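Side-chain contacts in tyrosine recombinase XerH (Helicobacter pylori, PDB 5JK0), which cuts and rejoins DNA at specific recombination sites by tyrosine-based catalysis and takes part in chromosome segregation: residues L24-K27 and C28-L31; S138-D141 and K142-D146. One frame throughout, in Å; residues are numbered along the deposited sequence.

Contact 1 of 2, residues L24-K27 and C28-L31; sequences LRYK and CTSL. With nucleotides of chain G.
Thr29 OG1 and Ser30 OG both donate to Tyr26 O, at 2.8 and 2.9 Å, at the last turn of helix 12-30. Ser30 N adds the backbone bond to the same oxygen, and Thr29 N a weak one. Both hydroxyls sit between their own backbone N and carbonyl carbon (chi1 62° in Thr29, 61° in Ser30). This turns them back on the preceding turn, and each reaches the oxygen tilted out of its carbonyl plane. The helix ends with Leu31 N bound to Lys27 O at 2.8 Å.

Two packing contacts accompany these bonds. Ser30 CB lies over one face of the Tyr26 ring, 4.2 Å from its centroid, as a CH-pi contact. Lys27 bends at chi2 and chi3, and its CE passes Leu31 CG at 4.1 Å.

Two side chains meet the DNA backbone: Lys27 by a hydrogen bond, Leu31 by van der Waals contact. Lys27 NZ donates to DT19 OP2 of chain G at 2.7 Å. Leu31 CD2 lies 3.6 Å from DT20 OP2 of chain G. The pattern is that of a helix C-terminus with serine and threonine hydroxyls folded onto the backbone, placed here against the DNA backbone in the SAM-like domain.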
ATOM      1  N   LEU D  24       8.023 -11.559  30.215  1.00 29.65           N
ATOM      2  CA  LEU D  24       7.188 -10.540  30.842  1.00 30.51           C
ATOM      3  C   LEU D  24       7.948  -9.765  31.914  1.00 32.44           C
ATOM      4  O   LEU D  24       7.681  -8.585  32.137  1.00 34.24           O
ATOM      5  CB  LEU D  24       5.930 -11.174  31.440  1.00 30.09           C
ATOM      6  CG  LEU D  24       4.900 -11.681  30.427  1.00 28.51           C
ATOM      7  CD1 LEU D  24       3.731 -12.352  31.129  1.00 27.99           C
ATOM      8  CD2 LEU D  24       4.416 -10.538  29.546  1.00 27.63           C
ATOM      9  N   ARG D  25       8.896 -10.423  32.576  1.00 32.62           N
ATOM     10  CA  ARG D  25       9.719  -9.743  33.569  1.00 36.09           C
ATOM     11  C   ARG D  25      10.675  -8.776  32.885  1.00 37.19           C
ATOM     12  O   ARG D  25      10.943  -7.689  33.394  1.00 40.11           O
ATOM     13  CB  ARG D  25      10.508 -10.742  34.419  1.00 36.71           C
ATOM     14  CG  ARG D  25      11.223 -10.092  35.599  1.00 39.36           C
ATOM     15  CD  ARG D  25      12.165 -11.054  36.299  1.00 42.18           C
ATOM     16  NE  ARG D  25      12.682 -10.492  37.545  1.00 46.71           N
ATOM     17  CZ  ARG D  25      13.737  -9.687  37.624  1.00 48.95           C
ATOM     18  NH1 ARG D  25      14.135  -9.225  38.803  1.00 50.67           N
ATOM     19  NH2 ARG D  25      14.395  -9.341  36.527  1.00 48.93           N
ATOM     20  N   TYR D  26      11.187  -9.184  31.728  1.00 36.54           N
ATOM     21  CA  TYR D  26      12.078  -8.338  30.945  1.00 38.65           C
ATOM     22  C   TYR D  26      11.362  -7.081  30.466  1.00 39.09           C
ATOM     23  O   TYR D  26      11.929  -5.989  30.483  1.00 42.32           O
ATOM     24  CB  TYR D  26      12.640  -9.105  29.748  1.00 38.09           C
ATOM     25  CG  TYR D  26      13.202  -8.205  28.670  1.00 39.78           C
ATOM     26  CD1 TYR D  26      14.394  -7.519  28.866  1.00 43.06           C
ATOM     27  CD2 TYR D  26      12.542  -8.042  27.460  1.00 38.68           C
ATOM     28  CE1 TYR D  26      14.910  -6.692  27.886  1.00 45.08           C
ATOM     29  CE2 TYR D  26      13.052  -7.219  26.474  1.00 40.65           C
ATOM     30  CZ  TYR D  26      14.236  -6.547  26.692  1.00 43.60           C
ATOM     31  OH  TYR D  26      14.749  -5.727  25.715  1.00 46.12           O
ATOM     32  N   LYS D  27      10.114  -7.245  30.038  1.00 37.12           N
ATOM     33  CA  LYS D  27       9.323  -6.118  29.562  1.00 37.13           C
ATOM     34  C   LYS D  27       9.033  -5.142  30.697  1.00 39.08           C
ATOM     35  O   LYS D  27       8.991  -3.934  30.485  1.00 42.66           O
ATOM     36  CB  LYS D  27       8.014  -6.601  28.934  1.00 33.82           C
ATOM     37  CG  LYS D  27       8.204  -7.551  27.761  1.00 31.93           C
ATOM     38  CD  LYS D  27       9.089  -6.946  26.682  1.00 33.72           C
ATOM     39  CE  LYS D  27       8.418  -5.762  26.005  1.00 33.99           C
ATOM     40  NZ  LYS D  27       9.257  -5.203  24.908  1.00 33.83           N
ATOM     41  N   CYS D  28       8.848  -5.669  31.903  1.00 38.62           N
ATOM     42  CA  CYS D  28       8.584  -4.830  33.068  1.00 39.35           C
ATOM     43  C   CYS D  28       9.763  -3.914  33.385  1.00 42.13           C
ATOM     44  O   CYS D  28       9.582  -2.813  33.903  1.00 44.62           O
ATOM     45  CB  CYS D  28       8.251  -5.690  34.288  1.00 39.20           C
ATOM     46  SG  CYS D  28       6.583  -6.383  34.281  1.00 41.36           S
ATOM     47  N   THR D  29      10.969  -4.373  33.067  1.00 42.45           N
ATOM     48  CA  THR D  29      12.174  -3.600  33.347  1.00 44.39           C
ATOM     49  C   THR D  29      12.585  -2.732  32.160  1.00 45.40           C
ATOM     50  O   THR D  29      13.302  -1.744  32.325  1.00 48.02           O
ATOM     51  CB  THR D  29      13.353  -4.517  33.729  1.00 44.62           C
ATOM     52  OG1 THR D  29      13.659  -5.392  32.636  1.00 42.06           O
ATOM     53  CG2 THR D  29      13.007  -5.347  34.956  1.00 44.54           C
ATOM     54  N   SER D  30      12.129  -3.097  30.966  1.00 43.74           N
ATOM     55  CA  SER D  30      12.508  -2.379  29.753  1.00 43.95           C
ATOM     56  C   SER D  30      11.475  -1.329  29.350  1.00 41.98           C
ATOM     57  O   SER D  30      11.831  -0.265  28.845  1.00 43.82           O
ATOM     58  CB  SER D  30      12.732  -3.361  28.600  1.00 44.15           C
ATOM     59  OG  SER D  30      11.549  -4.082  28.304  1.00 42.92           O
ATOM     60  N   LEU D  31      10.197  -1.628  29.564  1.00 40.17           N
ATOM     61  CA  LEU D  31       9.139  -0.670  29.254  1.00 40.22           C
ATOM     62  C   LEU D  31       9.141   0.468  30.269  1.00 43.20           C
ATOM     63  O   LEU D  31       9.755   0.361  31.331  1.00 44.80           O
ATOM     64  CB  LEU D  31       7.770  -1.353  29.222  1.00 38.30           C
ATOM     65  CG  LEU D  31       7.544  -2.366  28.097  1.00 36.06           C
ATOM     66  CD1 LEU D  31       6.169  -3.012  28.217  1.00 34.44           C
ATOM     67  CD2 LEU D  31       7.713  -1.708  26.735  1.00 36.16           C
TER
ATOM     68  P    DT G  19       8.798  -2.521  22.433  1.00 48.36           P
ATOM     69  OP1  DT G  19      10.173  -2.836  21.990  1.00 48.95           O
ATOM     70  OP2  DT G  19       8.042  -3.498  23.251  1.00 50.21           O
ATOM     71  O5'  DT G  19       8.809  -1.137  23.235  1.00 51.67           O
ATOM     72  C5'  DT G  19       9.425   0.012  22.653  1.00 48.66           C
ATOM     73  C4'  DT G  19       8.567   1.255  22.843  1.00 47.08           C
ATOM     74  O4'  DT G  19       7.447   1.224  21.922  1.00 46.07           O
ATOM     75  C3'  DT G  19       7.969   1.434  24.244  1.00 48.58           C
ATOM     76  O3'  DT G  19       8.209   2.755  24.708  1.00 48.55           O
ATOM     77  C2'  DT G  19       6.476   1.175  24.033  1.00 48.58           C
ATOM     78  C1'  DT G  19       6.287   1.637  22.598  1.00 46.97           C
ATOM     79  N1   DT G  19       5.104   1.033  21.924  1.00 47.85           N
ATOM     80  C2   DT G  19       4.130   1.855  21.407  1.00 48.48           C
ATOM     81  O2   DT G  19       4.180   3.072  21.469  1.00 47.88           O
ATOM     82  N3   DT G  19       3.087   1.201  20.807  1.00 48.54           N
ATOM     83  C4   DT G  19       2.923  -0.166  20.677  1.00 48.74           C
ATOM     84  O4   DT G  19       1.948  -0.659  20.120  1.00 49.75           O
ATOM     85  C5   DT G  19       3.980  -0.971  21.241  1.00 48.57           C
ATOM     86  C7   DT G  19       3.912  -2.467  21.160  1.00 50.71           C
ATOM     87  C6   DT G  19       5.008  -0.341  21.830  1.00 48.05           C
ATOM     88  P    DT G  20       7.970   3.127  26.253  1.00 47.75           P
ATOM     89  OP1  DT G  20       8.985   4.139  26.622  1.00 52.71           O
ATOM     90  OP2  DT G  20       7.878   1.864  27.016  1.00 51.64           O
ATOM     91  O5'  DT G  20       6.526   3.814  26.264  1.00 47.41           O
ATOM     92  C5'  DT G  20       6.317   5.031  25.559  1.00 47.23           C
ATOM     93  C4'  DT G  20       4.839   5.376  25.493  1.00 45.59           C
ATOM     94  O4'  DT G  20       4.145   4.398  24.688  1.00 43.76           O
ATOM     95  C3'  DT G  20       4.114   5.408  26.845  1.00 46.19           C
ATOM     96  O3'  DT G  20       3.649   6.729  27.116  1.00 46.69           O
ATOM     97  C2'  DT G  20       2.950   4.414  26.682  1.00 43.42           C
ATOM     98  C1'  DT G  20       2.836   4.276  25.172  1.00 42.50           C
ATOM     99  N1   DT G  20       2.286   2.961  24.730  1.00 41.60           N
ATOM    100  C2   DT G  20       1.103   2.930  24.031  1.00 40.98           C
ATOM    101  O2   DT G  20       0.467   3.930  23.747  1.00 40.20           O
ATOM    102  N3   DT G  20       0.684   1.676  23.670  1.00 41.25           N
ATOM    103  C4   DT G  20       1.317   0.475  23.936  1.00 41.62           C
ATOM    104  O4   DT G  20       0.860  -0.603  23.569  1.00 42.98           O
ATOM    105  C5   DT G  20       2.554   0.578  24.673  1.00 42.14           C
ATOM    106  C7   DT G  20       3.331  -0.657  25.021  1.00 43.10           C
ATOM    107  C6   DT G  20       2.975   1.803  25.031  1.00 42.31           C
TER

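Contact 2 of 2, residues S138-D141 and K142-D146; sequences SYID and KQNQD
Asn144 ND2 donates to Ile140 O at 2.6 Å, and this is the tight part of the contact. The N-H points almost straight at the oxygen (176°), and the oxygen lies in the amide plane of Asn144. The donor itself stands above the carbonyl plane of Ile140. Asn144 CG sits between its own backbone N and carbonyl carbon (chi1 87°), which turns the amide back toward the helix end. Weak bonds from Gln143 N and Asn144 N reach the same oxygen. Asn144 is buried: its OD1 is held by Tyr152 N, and it packs with Ile140 on Trp19 of helix 12-30. The Asp141 carboxylate is also held, by Tyr154 N and Asn155 N of the same chain.

A second close contact is apolar. Gln143 CG lies over one face of the Tyr139 ring, 3.8 Å from its centroid, as a CH-pi contact. Beyond CG the chain bends, and the amide plane lies 33° from the ring.

The other side is looser. Lys142 runs extended beyond CG alongside Ser138, and its NZ makes a weak bond of 3.2 Å to Ser138 OG. The lysine side chain also packs on Asn155 of a second subunit. A water donates to both Asp141 O, at 2.9 Å, and Asn144 O, at 3.0 Å, and so bridges the last turn to the chain that follows it. The arrangement is a weakly bonded helix C-terminus in which an asparagine side chain takes up a carbonyl of the last turn, where helix 123-143 ends against helix 12-30 of the SAM-like domain.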
ATOM      1  N   SER D 138      10.962 -13.803  19.527  1.00 25.57           N
ATOM      2  CA  SER D 138      12.189 -13.076  19.225  1.00 25.27           C
ATOM      3  C   SER D 138      13.079 -13.095  20.460  1.00 28.52           C
ATOM      4  O   SER D 138      14.302 -13.194  20.362  1.00 30.53           O
ATOM      5  CB  SER D 138      11.894 -11.636  18.798  1.00 25.88           C
ATOM      6  OG  SER D 138      13.094 -10.908  18.594  1.00 29.27           O
ATOM      7  N   TYR D 139      12.444 -13.007  21.623  1.00 28.50           N
ATOM      8  CA  TYR D 139      13.140 -13.054  22.902  1.00 28.88           C
ATOM      9  C   TYR D 139      13.734 -14.437  23.157  1.00 27.72           C
ATOM     10  O   TYR D 139      14.863 -14.560  23.629  1.00 26.78           O
ATOM     11  CB  TYR D 139      12.184 -12.665  24.033  1.00 28.29           C
ATOM     12  CG  TYR D 139      12.779 -12.753  25.422  1.00 29.79           C
ATOM     13  CD1 TYR D 139      13.511 -11.698  25.956  1.00 32.32           C
ATOM     14  CD2 TYR D 139      12.598 -13.888  26.204  1.00 28.77           C
ATOM     15  CE1 TYR D 139      14.050 -11.776  27.226  1.00 33.15           C
ATOM     16  CE2 TYR D 139      13.135 -13.973  27.472  1.00 29.10           C
ATOM     17  CZ  TYR D 139      13.858 -12.917  27.979  1.00 31.64           C
ATOM     18  OH  TYR D 139      14.391 -13.005  29.245  1.00 33.93           O
ATOM     19  N   ILE D 140      12.967 -15.478  22.841  1.00 24.50           N
ATOM     20  CA  ILE D 140      13.425 -16.850  23.034  1.00 24.58           C
ATOM     21  C   ILE D 140      14.621 -17.163  22.133  1.00 25.97           C
ATOM     22  O   ILE D 140      15.571 -17.823  22.556  1.00 26.50           O
ATOM     23  CB  ILE D 140      12.295 -17.865  22.764  1.00 27.24           C
ATOM     24  CG1 ILE D 140      11.133 -17.641  23.735  1.00 27.60           C
ATOM     25  CG2 ILE D 140      12.811 -19.289  22.892  1.00 23.76           C
ATOM     26  CD1 ILE D 140       9.959 -18.575  23.515  1.00 25.39           C
ATOM     27  N   ASP D 141      14.576 -16.671  20.898  1.00 27.63           N
ATOM     28  CA  ASP D 141      15.674 -16.866  19.952  1.00 30.66           C
ATOM     29  C   ASP D 141      16.973 -16.226  20.435  1.00 33.60           C
ATOM     30  O   ASP D 141      18.062 -16.657  20.060  1.00 37.07           O
ATOM     31  CB  ASP D 141      15.312 -16.295  18.577  1.00 31.92           C
ATOM     32  CG  ASP D 141      14.280 -17.130  17.846  1.00 33.88           C
ATOM     33  OD1 ASP D 141      14.065 -18.297  18.240  1.00 33.40           O
ATOM     34  OD2 ASP D 141      13.689 -16.620  16.870  1.00 35.05           O
ATOM     35  N   LYS D 142      16.851 -15.196  21.265  1.00 33.62           N
ATOM     36  CA  LYS D 142      18.008 -14.425  21.701  1.00 36.91           C
ATOM     37  C   LYS D 142      18.484 -14.796  23.103  1.00 37.19           C
ATOM     38  O   LYS D 142      19.516 -14.303  23.557  1.00 37.59           O
ATOM     39  CB  LYS D 142      17.691 -12.928  21.653  1.00 39.64           C
ATOM     40  CG  LYS D 142      17.376 -12.399  20.265  1.00 42.05           C
ATOM     41  CD  LYS D 142      16.807 -10.994  20.336  1.00 44.37           C
ATOM     42  CE  LYS D 142      16.372 -10.503  18.966  1.00 46.48           C
ATOM     43  NZ  LYS D 142      15.727  -9.163  19.045  1.00 48.02           N
ATOM     44  N   GLN D 143      17.737 -15.655  23.788  1.00 35.95           N
ATOM     45  CA  GLN D 143      18.068 -15.985  25.171  1.00 36.33           C
ATOM     46  C   GLN D 143      18.176 -17.485  25.435  1.00 37.68           C
ATOM     47  O   GLN D 143      18.362 -17.899  26.579  1.00 38.93           O
ATOM     48  CB  GLN D 143      17.033 -15.377  26.122  1.00 34.02           C
ATOM     49  CG  GLN D 143      16.901 -13.861  26.026  1.00 34.06           C
ATOM     50  CD  GLN D 143      18.191 -13.129  26.358  1.00 37.08           C
ATOM     51  OE1 GLN D 143      19.031 -13.630  27.107  1.00 39.04           O
ATOM     52  NE2 GLN D 143      18.353 -11.936  25.798  1.00 37.60           N
ATOM     53  N   ASN D 144      18.059 -18.301  24.392  1.00 34.07           N
ATOM     54  CA  ASN D 144      18.210 -19.740  24.570  1.00 33.26           C
ATOM     55  C   ASN D 144      19.531 -20.244  23.997  1.00 33.10           C
ATOM     56  O   ASN D 144      19.989 -19.766  22.961  1.00 33.84           O
ATOM     57  CB  ASN D 144      17.034 -20.497  23.940  1.00 31.88           C
ATOM     58  CG  ASN D 144      17.244 -20.798  22.468  1.00 31.12           C
ATOM     59  OD1 ASN D 144      17.806 -21.833  22.107  1.00 32.73           O
ATOM     60  ND2 ASN D 144      16.784 -19.898  21.609  1.00 28.90           N
ATOM     61  N   GLN D 145      20.144 -21.198  24.693  1.00 31.36           N
ATOM     62  CA  GLN D 145      21.375 -21.834  24.229  1.00 32.40           C
ATOM     63  C   GLN D 145      21.696 -23.075  25.058  1.00 33.11           C
ATOM     64  O   GLN D 145      21.327 -23.165  26.229  1.00 31.84           O
ATOM     65  CB  GLN D 145      22.552 -20.856  24.282  1.00 35.89           C
ATOM     66  CG  GLN D 145      22.996 -20.482  25.682  1.00 39.89           C
ATOM     67  CD  GLN D 145      24.234 -19.605  25.680  1.00 44.12           C
ATOM     68  OE1 GLN D 145      24.560 -18.975  24.674  1.00 46.17           O
ATOM     69  NE2 GLN D 145      24.935 -19.566  26.808  1.00 45.84           N
ATOM     70  N   ASP D 146      22.382 -24.033  24.442  1.00 34.51           N
ATOM     71  CA  ASP D 146      22.770 -25.254  25.138  1.00 38.33           C
ATOM     72  C   ASP D 146      24.146 -25.106  25.781  1.00 42.02           C
ATOM     73  O   ASP D 146      24.601 -23.993  26.041  1.00 41.19           O
ATOM     74  CB  ASP D 146      22.754 -26.453  24.181  1.00 39.29           C
ATOM     75  CG  ASP D 146      23.520 -26.192  22.894  1.00 42.09           C
ATOM     76  OD1 ASP D 146      24.550 -25.487  22.930  1.00 43.44           O
ATOM     77  OD2 ASP D 146      23.088 -26.703  21.839  1.00 43.88           O
TER
HETATM   78  O   HOH W   1      20.326 -17.027  21.761  1.00 36.38           O

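Overall arrangement
Contact 1 and contact 2 are the C-terminal turns of two helices, 12-30 and 123-143, within the same SAM-like domain. Their centres are 16 Å apart. They touch directly: Tyr26 CB packs on Tyr139 CE1 at 3.9 Å. Helix 12-30 also supplies Arg22 and Phe23 to the surroundings of contact 2, and the Phe23 ring meets that of Tyr139 edge-to-face. Their relations to DNA differ. Contact 1 binds a phosphate oxygen of chain G directly, whereas the nearest atom of contact 2 is about 6 Å from the nucleic acid. Contact 2 instead reaches a second subunit. Both lie away from the predicted active-site residues, including the nucleophile Tyr345.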